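Local structure of acetyl xylan esterase (Paenibacillus sp. R4, 6AGQ) at residues L86-K91 against G112-A117; G72-P77 against R171-A176. The protein probably removes acetyl groups from xylan as a cold-active esterase with an alpha/beta-hydrolase fold. All blocks are in the same frame, centred on the assembly; numbering follows the deposited sequence.

Contact 1 of 2, residues L86-K91 against G112-A117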
loop_
_atom_site.group_PDB
_atom_site.type_symbol
_atom_site.label_atom_id
_atom_site.label_comp_id
_atom_site.label_asym_id
_atom_site.label_seq_id
_atom_site.Cartn_x
_atom_site.Cartn_y
_atom_site.Cartn_z
ATOM N N LEU A 86 -51.132 4.070 1.765
ATOM C CA LEU A 86 -49.789 3.780 2.208
ATOM C C LEU A 86 -48.817 4.773 1.617
ATOM O O LEU A 86 -48.713 4.869 0.379
ATOM C CB LEU A 86 -49.332 2.357 1.787
ATOM C CG LEU A 86 -50.052 1.180 2.430
ATOM C CD1 LEU A 86 -49.395 -0.112 2.025
ATOM C CD2 LEU A 86 -50.078 1.250 3.945
ATOM N N PRO A 87 -48.044 5.443 2.467
ATOM C CA PRO A 87 -46.879 6.160 1.904
ATOM C C PRO A 87 -45.856 5.202 1.279
ATOM O O PRO A 87 -45.948 3.985 1.469
ATOM C CB PRO A 87 -46.319 6.960 3.097
ATOM C CG PRO A 87 -46.978 6.410 4.331
ATOM C CD PRO A 87 -48.149 5.564 3.933
ATOM N N VAL A 88 -44.944 5.715 0.462
ATOM C CA VAL A 88 -44.056 4.826 -0.281
ATOM C C VAL A 88 -42.653 5.401 -0.413
ATOM O O VAL A 88 -42.483 6.568 -0.608
ATOM C CB VAL A 88 -44.625 4.382 -1.667
ATOM C CG1 VAL A 88 -44.746 5.507 -2.662
ATOM C CG2 VAL A 88 -43.780 3.300 -2.316
ATOM N N LEU A 89 -41.661 4.518 -0.308
ATOM C CA LEU A 89 -40.272 4.848 -0.479
ATOM C C LEU A 89 -39.678 4.065 -1.670
ATOM O O LEU A 89 -39.814 2.822 -1.806
ATOM C CB LEU A 89 -39.547 4.554 0.821
ATOM C CG LEU A 89 -38.143 5.120 0.901
ATOM C CD1 LEU A 89 -37.874 5.586 2.311
ATOM C CD2 LEU A 89 -37.096 4.108 0.425
ATOM N N VAL A 90 -39.020 4.786 -2.550
ATOM C CA VAL A 90 -38.305 4.139 -3.677
ATOM C C VAL A 90 -36.829 4.284 -3.434
ATOM O O VAL A 90 -36.275 5.421 -3.300
ATOM C CB VAL A 90 -38.763 4.752 -5.041
ATOM C CG1 VAL A 90 -37.979 4.169 -6.191
ATOM C CG2 VAL A 90 -40.253 4.478 -5.278
ATOM N N LYS A 91 -36.187 3.135 -3.360
ATOM C CA LYS A 91 -34.757 3.041 -3.150
ATOM C C LYS A 91 -33.977 2.723 -4.473
ATOM O O LYS A 91 -34.300 1.785 -5.196
ATOM C CB LYS A 91 -34.478 1.938 -2.131
ATOM C CG LYS A 91 -33.034 1.643 -1.895
ATOM C CD LYS A 91 -32.792 0.784 -0.662
ATOM C CE LYS A 91 -31.294 0.570 -0.469
ATOM N NZ LYS A 91 -31.063 -0.477 0.569
ATOM N N GLY A 112 -45.132 1.379 8.558
ATOM C CA GLY A 112 -46.397 1.452 7.814
ATOM C C GLY A 112 -46.264 1.933 6.366
ATOM O O GLY A 112 -47.180 2.508 5.815
ATOM N N MET A 113 -45.135 1.693 5.742
ATOM C CA MET A 113 -44.905 2.197 4.396
ATOM C C MET A 113 -44.700 1.071 3.455
ATOM O O MET A 113 -44.236 0.016 3.834
ATOM C CB MET A 113 -43.674 3.077 4.392
ATOM C CG MET A 113 -43.943 4.414 5.045
ATOM S SD MET A 113 -42.477 5.217 5.699
ATOM C CE MET A 113 -41.268 5.078 4.372
ATOM N N ALA A 114 -45.021 1.303 2.200
ATOM C CA ALA A 114 -44.573 0.441 1.135
ATOM C C ALA A 114 -43.162 0.827 0.745
ATOM O O ALA A 114 -42.741 1.940 0.995
ATOM C CB ALA A 114 -45.492 0.582 -0.050
ATOM N N ALA A 115 -42.420 -0.081 0.110
ATOM C CA ALA A 115 -41.129 0.276 -0.407
ATOM C C ALA A 115 -40.785 -0.526 -1.646
ATOM O O ALA A 115 -41.091 -1.736 -1.738
ATOM C CB ALA A 115 -40.046 0.110 0.680
ATOM N N LEU A 116 -40.080 0.117 -2.563
ATOM C CA LEU A 116 -39.630 -0.554 -3.803
ATOM C C LEU A 116 -38.137 -0.326 -3.949
ATOM O O LEU A 116 -37.669 0.824 -3.890
ATOM C CB LEU A 116 -40.381 0.015 -5.038
ATOM C CG LEU A 116 -39.848 -0.350 -6.444
ATOM C CD1 LEU A 116 -40.206 -1.774 -6.839
ATOM C CD2 LEU A 116 -40.462 0.658 -7.408
ATOM N N ALA A 117 -37.404 -1.411 -4.192
ATOM C CA ALA A 117 -36.047 -1.328 -4.647
ATOM C C ALA A 117 -35.884 -1.929 -6.031
ATOM O O ALA A 117 -36.329 -3.018 -6.255
ATOM C CB ALA A 117 -35.151 -2.071 -3.671
#
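The pyrrolidine ring of Pro87 and the Met113 side chain meet at about a right angle, Pro87 CG to Met113 CG at 3.7 Å, with Pro87 CB nearby; the ring's CD lies 3.7 Å from Gly112 O. The thioether chain of Met113 then bends (chi3 47°) and brings its methyl CE against Leu89, 4.0 Å from both CB and CD1 of that residue. Beyond these groups the two strands run parallel in register, Val88 beside Ala114 and Lys91 beside Ala117, joined by four backbone hydrogen bonds. Ala114 N gives to Pro87 O and Ala114 O takes Leu89 N; Leu116 repeats the pattern, its N reaching Leu89 O at 2.8 Å and its O receiving Lys91 N at 2.8 Å. On one face, Val88 CG2 lies 3.9 Å from Ala114 CB, while Val90 and Leu116 touch more loosely. Leu89, Ala115, Lys91 and Ala117 occupy the other face. This is a beta-alpha-beta unit: helix 106-110 ends in a Schellman motif with Gly112 as C-prime residue, and strand 114-118 follows. Trp108 of that helix covers Leu89, Met113 and Ala115; helix 153-170 packs through Val168 on Val88, Val90 and Leu116, and strand 179-184 adjoins the far edge of strand 86-92.

Contact 2 of 2, residues G72-P77 against R171-A176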
loop_
_atom_site.group_PDB
_atom_site.type_symbol
_atom_site.label_atom_id
_atom_site.label_comp_id
_atom_site.label_asym_id
_atom_site.label_seq_id
_atom_site.Cartn_x
_atom_site.Cartn_y
_atom_site.Cartn_z
ATOM N N GLY A 72 -37.213 -5.880 -9.463
ATOM C CA GLY A 72 -37.226 -5.279 -8.157
ATOM C C GLY A 72 -37.899 -6.108 -7.083
ATOM O O GLY A 72 -38.314 -7.291 -7.288
ATOM N N TRP A 73 -37.954 -5.477 -5.915
ATOM C CA TRP A 73 -38.606 -6.029 -4.769
ATOM C C TRP A 73 -39.551 -4.947 -4.296
ATOM O O TRP A 73 -39.120 -3.851 -4.110
ATOM C CB TRP A 73 -37.640 -6.357 -3.628
ATOM C CG TRP A 73 -36.617 -7.419 -3.808
ATOM C CD1 TRP A 73 -35.299 -7.261 -3.702
ATOM C CD2 TRP A 73 -36.847 -8.825 -4.010
ATOM N NE1 TRP A 73 -34.661 -8.464 -3.840
ATOM C CE2 TRP A 73 -35.587 -9.444 -4.055
ATOM C CE3 TRP A 73 -37.985 -9.602 -4.183
ATOM C CZ2 TRP A 73 -35.414 -10.849 -4.287
ATOM C CZ3 TRP A 73 -37.830 -11.005 -4.381
ATOM C CH2 TRP A 73 -36.541 -11.596 -4.440
ATOM N N TYR A 74 -40.805 -5.310 -4.055
ATOM C CA TYR A 74 -41.839 -4.413 -3.559
ATOM C C TYR A 74 -42.326 -5.041 -2.258
ATOM O O TYR A 74 -42.616 -6.216 -2.220
ATOM C CB TYR A 74 -43.000 -4.316 -4.554
ATOM C CG TYR A 74 -44.183 -3.490 -4.067
ATOM C CD1 TYR A 74 -44.033 -2.118 -3.830
ATOM C CD2 TYR A 74 -45.434 -4.038 -3.937
ATOM C CE1 TYR A 74 -45.063 -1.327 -3.400
ATOM C CE2 TYR A 74 -46.520 -3.246 -3.502
ATOM C CZ TYR A 74 -46.316 -1.894 -3.228
ATOM O OH TYR A 74 -47.339 -1.082 -2.798
ATOM N N VAL A 75 -42.329 -4.275 -1.199
ATOM C CA VAL A 75 -42.580 -4.749 0.167
ATOM C C VAL A 75 -43.650 -3.847 0.785
ATOM O O VAL A 75 -43.587 -2.569 0.664
ATOM C CB VAL A 75 -41.278 -4.707 1.019
ATOM C CG1 VAL A 75 -41.542 -5.128 2.414
ATOM C CG2 VAL A 75 -40.195 -5.624 0.448
ATOM N N THR A 76 -44.641 -4.474 1.416
ATOM C CA THR A 76 -45.667 -3.731 2.220
ATOM C C THR A 76 -45.950 -4.410 3.566
ATOM O O THR A 76 -45.741 -5.643 3.706
ATOM C CB THR A 76 -47.031 -3.577 1.492
ATOM O OG1 THR A 76 -47.767 -4.779 1.597
ATOM C CG2 THR A 76 -46.851 -3.284 0.049
ATOM N N PRO A 77 -46.424 -3.620 4.561
ATOM C CA PRO A 77 -46.947 -4.263 5.763
ATOM C C PRO A 77 -47.996 -5.328 5.388
ATOM O O PRO A 77 -48.748 -5.119 4.442
ATOM C CB PRO A 77 -47.619 -3.129 6.510
ATOM C CG PRO A 77 -47.151 -1.854 5.876
ATOM C CD PRO A 77 -46.830 -2.203 4.474
ATOM N N ARG A 171 -49.885 0.996 -7.956
ATOM C CA ARG A 171 -50.375 0.144 -6.842
ATOM C C ARG A 171 -51.556 0.832 -6.188
ATOM O O ARG A 171 -51.486 1.994 -5.835
ATOM C CB ARG A 171 -49.287 -0.162 -5.794
ATOM C CG ARG A 171 -47.978 -0.745 -6.349
ATOM C CD ARG A 171 -48.177 -2.099 -7.046
ATOM N NE ARG A 171 -48.417 -1.969 -8.485
ATOM C CZ ARG A 171 -48.807 -2.941 -9.314
ATOM N NH1 ARG A 171 -49.001 -4.166 -8.889
ATOM N NH2 ARG A 171 -48.952 -2.682 -10.607
ATOM N N GLU A 172 -52.664 0.129 -6.034
ATOM C CA GLU A 172 -53.875 0.775 -5.528
ATOM C C GLU A 172 -53.761 1.183 -4.056
ATOM O O GLU A 172 -54.279 2.213 -3.665
ATOM C CB GLU A 172 -55.105 -0.093 -5.800
ATOM C CG GLU A 172 -55.394 -0.202 -7.309
ATOM C CD GLU A 172 -55.915 1.088 -7.988
ATOM O OE1 GLU A 172 -56.417 2.043 -7.307
ATOM O OE2 GLU A 172 -55.826 1.127 -9.248
ATOM N N GLU A 173 -53.019 0.411 -3.269
ATOM C CA GLU A 173 -52.772 0.736 -1.864
ATOM C C GLU A 173 -51.885 1.975 -1.634
ATOM O O GLU A 173 -51.914 2.551 -0.540
ATOM C CB GLU A 173 -52.201 -0.484 -1.105
ATOM C CG GLU A 173 -50.790 -0.926 -1.509
ATOM C CD GLU A 173 -50.715 -1.907 -2.715
ATOM O OE1 GLU A 173 -51.763 -2.091 -3.453
ATOM O OE2 GLU A 173 -49.587 -2.476 -2.941
ATOM N N VAL A 174 -51.104 2.375 -2.655
ATOM C CA VAL A 174 -50.161 3.467 -2.487
ATOM C C VAL A 174 -50.836 4.840 -2.569
ATOM O O VAL A 174 -51.715 5.067 -3.392
ATOM C CB VAL A 174 -48.974 3.326 -3.469
ATOM C CG1 VAL A 174 -48.194 4.615 -3.580
ATOM C CG2 VAL A 174 -48.052 2.196 -2.964
ATOM N N ASP A 175 -50.459 5.725 -1.649
ATOM C CA ASP A 175 -50.779 7.192 -1.689
ATOM C C ASP A 175 -49.684 7.931 -2.514
ATOM O O ASP A 175 -48.536 8.113 -2.049
ATOM C CB ASP A 175 -50.780 7.728 -0.259
ATOM C CG ASP A 175 -51.283 9.161 -0.136
ATOM O OD1 ASP A 175 -51.361 9.903 -1.156
ATOM O OD2 ASP A 175 -51.608 9.531 1.022
ATOM N N ALA A 176 -50.069 8.365 -3.711
ATOM C CA ALA A 176 -49.178 8.986 -4.678
ATOM C C ALA A 176 -48.739 10.408 -4.243
ATOM O O ALA A 176 -47.697 10.912 -4.690
ATOM C CB ALA A 176 -49.864 9.014 -6.063
#
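Strand 72-77 and the type I turn from Arg171 to Val174, closed by Val174 N to Arg171 O at 3.2 Å, make no backbone pairing, and Thr76 CA and Glu173 CA stay 9.3 Å apart. Tyr74 reaches across the gap between strand and turn. With CG anti to the backbone N (chi1 175°), its ring is carried away from the strand toward the turn, and its hydroxyl gives a short hydrogen bond to Glu173 OE2, 2.6 Å from Tyr74 OH. The carboxylate oxygen sits at the edge of the ring, in its plane, also 3.2 Å from CE2, whereas the hydroxyl comes to OE2 from above the carboxylate plane, the two flat groups being turned 48° apart. Glu173 comes from the opposite direction, its chain bent at chi2. In this alpha/beta-hydrolase chain the turn links helix 153-170 to the short strand 174-175, ahead of the central strand 179-184, so the tyrosine ties that connection to a strand in the antiparallel part of the sheet. Two aliphatic groups also touch the phenol: Arg171 CG lies obliquely, 3.7 Å from Tyr74 CZ, and Val174 CG2 stands at the ring edge, 3.4 Å from Tyr74 OH. A phenylalanine here would probably leave the Glu173 carboxylate without its hydroxyl donor and open a small gap beside Val174 CG2. Ala114 and Leu86 add to the surroundings, the first touching Tyr74 and Thr76, the second Glu173. At the end of the strand, Thr76 OG1 bonds the carbonyl of the next residue, Pro77 O, at 3.0 Å, from above the carbonyl plane, and the same carbonyl also accepts His81 NE2.

The two contacts are neighbours, their centres about 6 Å apart, and both reach one mixed sheet of the alpha/beta-hydrolase type, contact 1 with both strands and contact 2 with strand 69-77. Along the chain, 72-77 comes first, then both segments of contact 1, then 171-176, so contact 2 brackets the beta-alpha-beta unit of contact 1. Across the sheet strand 69-77 lies antiparallel to strand 114-118, with Ala115 N 2.8 Å from Val75 O, a probable hydrogen bond. On the other side Leu86 O probably accepts Asp175 N, at 2.8 Å. The backbones of 72-77 and 171-176 are thus separated by the strand pair of contact 1, over which Tyr74 reaches at Ala114. Strand 86-92 runs beside strand 179-184, which leads toward a probable nucleophile elbow.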